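Putative lipoprotein (Parabacteroides distasonis, PDB 4FVS) is of unknown function but has a LolA/LolB-like fold and may bind lipids or lipoproteins in the bacterial cell envelope. Local coordinates at residues A[6-9]-A[15-18]; A[150-155]-A[184-189]. One frame throughout, in Å; residues are numbered along the deposited sequence.

In the fold
The two contacts follow one another along the chain, their centres about 12 Å apart, and the N-terminal arm links them. In contact 1, Phe-8 and Pro-9 of that arm pack on Trp-16 of strand 15-22. The preceding residue, Phe-7, turns to the other contact: its CD1 lies 3.4 Å from CD1 of Tyr-187, and their rings meet edge-to-face. In contact 2, Trp-186, next to Tyr-187, sends its side chain from the opposite face of strand 179-188 toward Glu-150 and Ile-152 of strand 132-154. The arm thus rests against one face of that strand and contact 2 occupies the other.

Contact 1. Residues A[6-9]-A[15-18]; sequences FFFP and VWVR
Backbone N of Phe-8 makes a weak hydrogen bond of 3.1 Å to O of Phe-6, closing an inverse gamma turn centred on Phe-7, and just beyond it Phe-8 and Pro-9 meet the indole of Trp-16. Everything that crosses between residues 6-9 and 15-18 is apolar. Pro-9 lies over one face of the indole: its CG is 3.5 Å from the centroid of the six-membered ring and only 6° off the ring normal, a CH-pi contact. CB of the same proline leans over the CZ3 side, while CD lies by CZ2. Phe-8 comes instead to the indole's rim, its CZ 3.7 Å from Trp-16 CZ2. The pair is T-shaped, with planes at 86° and the edge of Trp-16 turned to the face of Phe-8. Trp-16 gets there with CG tucked between its backbone N and carbonyl carbon (chi1 65°), which, with the turn about CB-CG, places the benzo ring against Pro-9 and Phe-8. Replacing the tryptophan by an alanine would probably strip Pro-9 of the face it rests on and leave a gap beside the Phe-8 ring. Tyr-33 stacks on Trp-16, and Phe-8 also touches Ala-49, Ile-66 and Ala-68. The result is a buried aromatic-proline cluster where the N-terminal arm packs on antiparallel strands, among them 15-22, consistent with the LolA/LolB-like fold.

Contact 2. Residues A[150-155]-A[184-189]; sequences ESITTP and YEWYSP
Glu-150 turns CG in between its own N and carbonyl carbon (chi1 62°) and runs extended from there, while Trp-186 sets CG anti to its carbonyl carbon (chi1 -73°); together these torsions bring the carboxylate to the pyrrole edge of the indole. Trp-186 NE1 donates to Glu-150 OE2 over 3.1 Å, nearly straight at 162°. The acceptor oxygen lies close to the indole plane, yet the N-H reaches it from well above the carboxylate plane, and the two flat groups are steeply inclined to each other. Behind the bond, Glu-150 CG sits at the same ring edge, 3.6 Å from Trp-186 NE1. Ile-152 adds the apolar half: its CG1 packs 3.5 Å from Trp-186 CD1, and its CD1 lies 3.6 Å from Trp-186 NE1. The two strands are not direct neighbours but flank strand 157-171, whose Lys-163 also touches Trp-186, so the side chains meet across an intervening strand. Lys-148 is only a distant, weak ion partner of the carboxylate. Being neutral, the N-H probably gives Glu-150 a directional partner without cancelling its charge, and is likely to help hold both the acid and the indole in their orientations.

Contact 1. Residues A[6-9]-A[15-18]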
loop_
_atom_site.group_PDB
_atom_site.type_symbol
_atom_site.label_atom_id
_atom_site.label_comp_id
_atom_site.label_asym_id
_atom_site.label_seq_id
_atom_site.Cartn_x
_atom_site.Cartn_y
_atom_site.Cartn_z
ATOM N N PHE A 6 8.628 -0.005 12.688
ATOM C CA PHE A 6 8.737 -0.180 11.252
ATOM C C PHE A 6 7.523 -0.958 10.735
ATOM O O PHE A 6 7.391 -2.150 11.010
ATOM C CB PHE A 6 10.057 -0.901 10.938
ATOM C CG PHE A 6 10.675 -0.543 9.615
ATOM C CD1 PHE A 6 11.512 0.552 9.499
ATOM C CD2 PHE A 6 10.458 -1.332 8.489
ATOM C CE1 PHE A 6 12.097 0.870 8.274
ATOM C CE2 PHE A 6 11.043 -1.010 7.265
ATOM C CZ PHE A 6 11.856 0.087 7.167
ATOM N N PHE A 7 6.624 -0.282 9.996
ATOM C CA PHE A 7 5.421 -0.921 9.473
ATOM C C PHE A 7 5.689 -1.520 8.077
ATOM O O PHE A 7 5.026 -1.169 7.099
ATOM C CB PHE A 7 4.245 0.065 9.453
ATOM C CG PHE A 7 3.850 0.497 10.842
ATOM C CD1 PHE A 7 3.183 -0.374 11.694
ATOM C CD2 PHE A 7 4.175 1.764 11.311
ATOM C CE1 PHE A 7 2.829 0.018 12.979
ATOM C CE2 PHE A 7 3.826 2.152 12.601
ATOM C CZ PHE A 7 3.149 1.274 13.427
ATOM N N PHE A 8 6.658 -2.445 8.005
ATOM C CA PHE A 8 7.071 -3.134 6.791
ATOM C C PHE A 8 8.094 -4.202 7.140
ATOM O O PHE A 8 8.818 -3.983 8.107
ATOM C CB PHE A 8 7.663 -2.113 5.811
ATOM C CG PHE A 8 7.751 -2.531 4.361
ATOM C CD1 PHE A 8 6.608 -2.600 3.567
ATOM C CD2 PHE A 8 8.980 -2.795 3.773
ATOM C CE1 PHE A 8 6.690 -2.976 2.232
ATOM C CE2 PHE A 8 9.061 -3.152 2.430
ATOM C CZ PHE A 8 7.915 -3.232 1.666
ATOM N N PRO A 9 8.216 -5.346 6.404
ATOM C CA PRO A 9 9.249 -6.337 6.754
ATOM C C PRO A 9 10.637 -5.705 6.713
ATOM O O PRO A 9 10.894 -4.854 5.860
ATOM C CB PRO A 9 9.069 -7.416 5.689
ATOM C CG PRO A 9 7.678 -7.286 5.274
ATOM C CD PRO A 9 7.435 -5.815 5.243
ATOM N N VAL A 15 10.171 -13.105 2.479
ATOM C CA VAL A 15 9.230 -13.137 1.364
ATOM C C VAL A 15 7.796 -13.102 1.912
ATOM O O VAL A 15 7.531 -13.598 3.009
ATOM C CB VAL A 15 9.450 -14.354 0.415
ATOM C CG1 VAL A 15 10.744 -14.232 -0.376
ATOM C CG2 VAL A 15 9.392 -15.679 1.162
ATOM N N TRP A 16 6.883 -12.494 1.159
ATOM C CA TRP A 16 5.478 -12.452 1.521
ATOM C C TRP A 16 4.620 -12.355 0.268
ATOM O O TRP A 16 5.108 -12.029 -0.818
ATOM C CB TRP A 16 5.129 -11.340 2.535
ATOM C CG TRP A 16 5.283 -9.904 2.139
ATOM C CD1 TRP A 16 4.272 -9.008 1.953
ATOM C CD2 TRP A 16 6.501 -9.149 2.102
ATOM N NE1 TRP A 16 4.787 -7.755 1.722
ATOM C CE2 TRP A 16 6.154 -7.807 1.829
ATOM C CE3 TRP A 16 7.858 -9.487 2.193
ATOM C CZ2 TRP A 16 7.111 -6.803 1.661
ATOM C CZ3 TRP A 16 8.807 -8.490 2.013
ATOM C CH2 TRP A 16 8.432 -7.167 1.751
ATOM N N VAL A 17 3.354 -12.766 0.411
ATOM C CA VAL A 17 2.370 -12.796 -0.654
ATOM C C VAL A 17 1.102 -12.178 -0.156
ATOM O O VAL A 17 0.573 -12.595 0.880
ATOM C CB VAL A 17 2.097 -14.227 -1.205
ATOM C CG1 VAL A 17 1.111 -14.183 -2.385
ATOM C CG2 VAL A 17 3.379 -14.923 -1.624
ATOM N N ARG A 18 0.612 -11.187 -0.901
ATOM C CA ARG A 18 -0.681 -10.530 -0.727
ATOM C C ARG A 18 -1.493 -10.864 -1.952
ATOM O O ARG A 18 -0.943 -10.793 -3.063
ATOM C CB ARG A 18 -0.544 -9.007 -0.519
ATOM C CG ARG A 18 -0.099 -8.649 0.891
ATOM C CD ARG A 18 0.225 -7.180 1.105
ATOM N NE ARG A 18 -0.914 -6.313 0.804
ATOM C CZ ARG A 18 -0.890 -5.375 -0.134
ATOM N NH1 ARG A 18 0.215 -5.154 -0.830
ATOM N NH2 ARG A 18 -1.957 -4.627 -0.357
#

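Contact 2. Residues A[150-155]-A[184-189]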
loop_
_atom_site.group_PDB
_atom_site.type_symbol
_atom_site.label_atom_id
_atom_site.label_comp_id
_atom_site.label_asym_id
_atom_site.label_seq_id
_atom_site.Cartn_x
_atom_site.Cartn_y
_atom_site.Cartn_z
ATOM N N GLU A 150 -7.098 -2.837 15.591
ATOM C CA GLU A 150 -7.809 -4.097 15.830
ATOM C C GLU A 150 -6.986 -5.270 15.372
ATOM O O GLU A 150 -6.070 -5.110 14.583
ATOM C CB GLU A 150 -9.224 -4.133 15.203
ATOM C CG GLU A 150 -9.333 -4.011 13.692
ATOM C CD GLU A 150 -10.711 -4.317 13.134
ATOM O OE1 GLU A 150 -11.341 -5.298 13.593
ATOM O OE2 GLU A 150 -11.141 -3.602 12.198
ATOM N N SER A 151 -7.292 -6.437 15.911
ATOM C CA SER A 151 -6.642 -7.697 15.589
ATOM C C SER A 151 -7.307 -8.297 14.372
ATOM O O SER A 151 -8.538 -8.409 14.335
ATOM C CB SER A 151 -6.705 -8.653 16.775
ATOM O OG SER A 151 -5.976 -9.839 16.507
ATOM N N ILE A 152 -6.485 -8.655 13.365
ATOM C CA ILE A 152 -6.922 -9.219 12.088
ATOM C C ILE A 152 -6.275 -10.575 11.895
ATOM O O ILE A 152 -5.067 -10.725 12.101
ATOM C CB ILE A 152 -6.583 -8.239 10.927
ATOM C CG1 ILE A 152 -7.362 -6.927 11.052
ATOM C CG2 ILE A 152 -6.749 -8.846 9.525
ATOM C CD1 ILE A 152 -8.913 -6.984 11.086
ATOM N N THR A 153 -7.083 -11.559 11.481
ATOM C CA THR A 153 -6.605 -12.908 11.199
ATOM C C THR A 153 -6.722 -13.161 9.698
ATOM O O THR A 153 -7.778 -12.943 9.105
ATOM C CB THR A 153 -7.368 -13.947 12.043
ATOM O OG1 THR A 153 -7.185 -13.657 13.443
ATOM C CG2 THR A 153 -6.941 -15.376 11.743
ATOM N N THR A 154 -5.608 -13.564 9.085
ATOM C CA THR A 154 -5.513 -13.915 7.661
ATOM C C THR A 154 -4.857 -15.311 7.561
ATOM O O THR A 154 -4.366 -15.802 8.585
ATOM C CB THR A 154 -4.723 -12.855 6.851
ATOM O OG1 THR A 154 -3.324 -13.014 7.097
ATOM C CG2 THR A 154 -5.193 -11.423 7.071
ATOM N N PRO A 155 -4.734 -15.935 6.357
ATOM C CA PRO A 155 -4.026 -17.231 6.278
ATOM C C PRO A 155 -2.544 -17.145 6.712
ATOM O O PRO A 155 -1.942 -18.188 6.955
ATOM C CB PRO A 155 -4.140 -17.603 4.795
ATOM C CG PRO A 155 -5.327 -16.834 4.288
ATOM C CD PRO A 155 -5.242 -15.526 5.025
ATOM N N TYR A 184 -9.703 1.484 3.026
ATOM C CA TYR A 184 -9.133 1.211 4.338
ATOM C C TYR A 184 -7.867 0.401 4.191
ATOM O O TYR A 184 -7.678 -0.330 3.199
ATOM C CB TYR A 184 -10.115 0.470 5.255
ATOM C CG TYR A 184 -11.425 1.175 5.495
ATOM C CD1 TYR A 184 -11.500 2.291 6.318
ATOM C CD2 TYR A 184 -12.611 0.671 4.981
ATOM C CE1 TYR A 184 -12.720 2.928 6.575
ATOM C CE2 TYR A 184 -13.841 1.293 5.243
ATOM C CZ TYR A 184 -13.889 2.423 6.039
ATOM O OH TYR A 184 -15.100 3.028 6.310
ATOM N N GLU A 185 -6.995 0.531 5.185
ATOM C CA GLU A 185 -5.771 -0.241 5.260
ATOM C C GLU A 185 -5.560 -0.704 6.683
ATOM O O GLU A 185 -5.820 0.045 7.615
ATOM C CB GLU A 185 -4.562 0.581 4.766
ATOM C CG GLU A 185 -4.521 0.804 3.263
ATOM C CD GLU A 185 -3.314 1.524 2.693
ATOM O OE1 GLU A 185 -2.711 2.344 3.421
ATOM O OE2 GLU A 185 -3.029 1.333 1.488
ATOM N N TRP A 186 -5.122 -1.941 6.847
ATOM C CA TRP A 186 -4.723 -2.528 8.124
ATOM C C TRP A 186 -3.263 -2.826 8.025
ATOM O O TRP A 186 -2.856 -3.636 7.187
ATOM C CB TRP A 186 -5.512 -3.790 8.473
ATOM C CG TRP A 186 -6.928 -3.583 8.885
ATOM C CD1 TRP A 186 -7.421 -3.576 10.155
ATOM C CD2 TRP A 186 -8.057 -3.467 8.015
ATOM N NE1 TRP A 186 -8.792 -3.468 10.131
ATOM C CE2 TRP A 186 -9.208 -3.384 8.829
ATOM C CE3 TRP A 186 -8.207 -3.396 6.619
ATOM C CZ2 TRP A 186 -10.486 -3.245 8.296
ATOM C CZ3 TRP A 186 -9.473 -3.243 6.091
ATOM C CH2 TRP A 186 -10.593 -3.161 6.922
ATOM N N TYR A 187 -2.457 -2.157 8.825
ATOM C CA TYR A 187 -1.025 -2.383 8.764
ATOM C C TYR A 187 -0.490 -2.734 10.148
ATOM O O TYR A 187 -0.922 -2.177 11.157
ATOM C CB TYR A 187 -0.307 -1.185 8.159
ATOM C CG TYR A 187 -0.479 0.132 8.883
ATOM C CD1 TYR A 187 0.449 0.553 9.823
ATOM C CD2 TYR A 187 -1.473 1.028 8.509
ATOM C CE1 TYR A 187 0.337 1.793 10.454
ATOM C CE2 TYR A 187 -1.564 2.297 9.096
ATOM C CZ TYR A 187 -0.675 2.659 10.095
ATOM O OH TYR A 187 -0.749 3.883 10.707
ATOM N N SER A 188 0.428 -3.689 10.187
ATOM C CA SER A 188 0.986 -4.197 11.432
ATOM C C SER A 188 2.513 -3.998 11.490
ATOM O O SER A 188 3.172 -4.027 10.439
ATOM C CB SER A 188 0.651 -5.676 11.554
ATOM O OG SER A 188 0.863 -6.173 12.867
ATOM N N PRO A 189 3.107 -3.864 12.701
ATOM C CA PRO A 189 4.567 -3.721 12.785
ATOM C C PRO A 189 5.327 -4.910 12.202
ATOM O O PRO A 189 4.914 -6.060 12.386
ATOM C CB PRO A 189 4.814 -3.638 14.287
ATOM C CG PRO A 189 3.547 -3.147 14.856
ATOM C CD PRO A 189 2.501 -3.809 14.050
#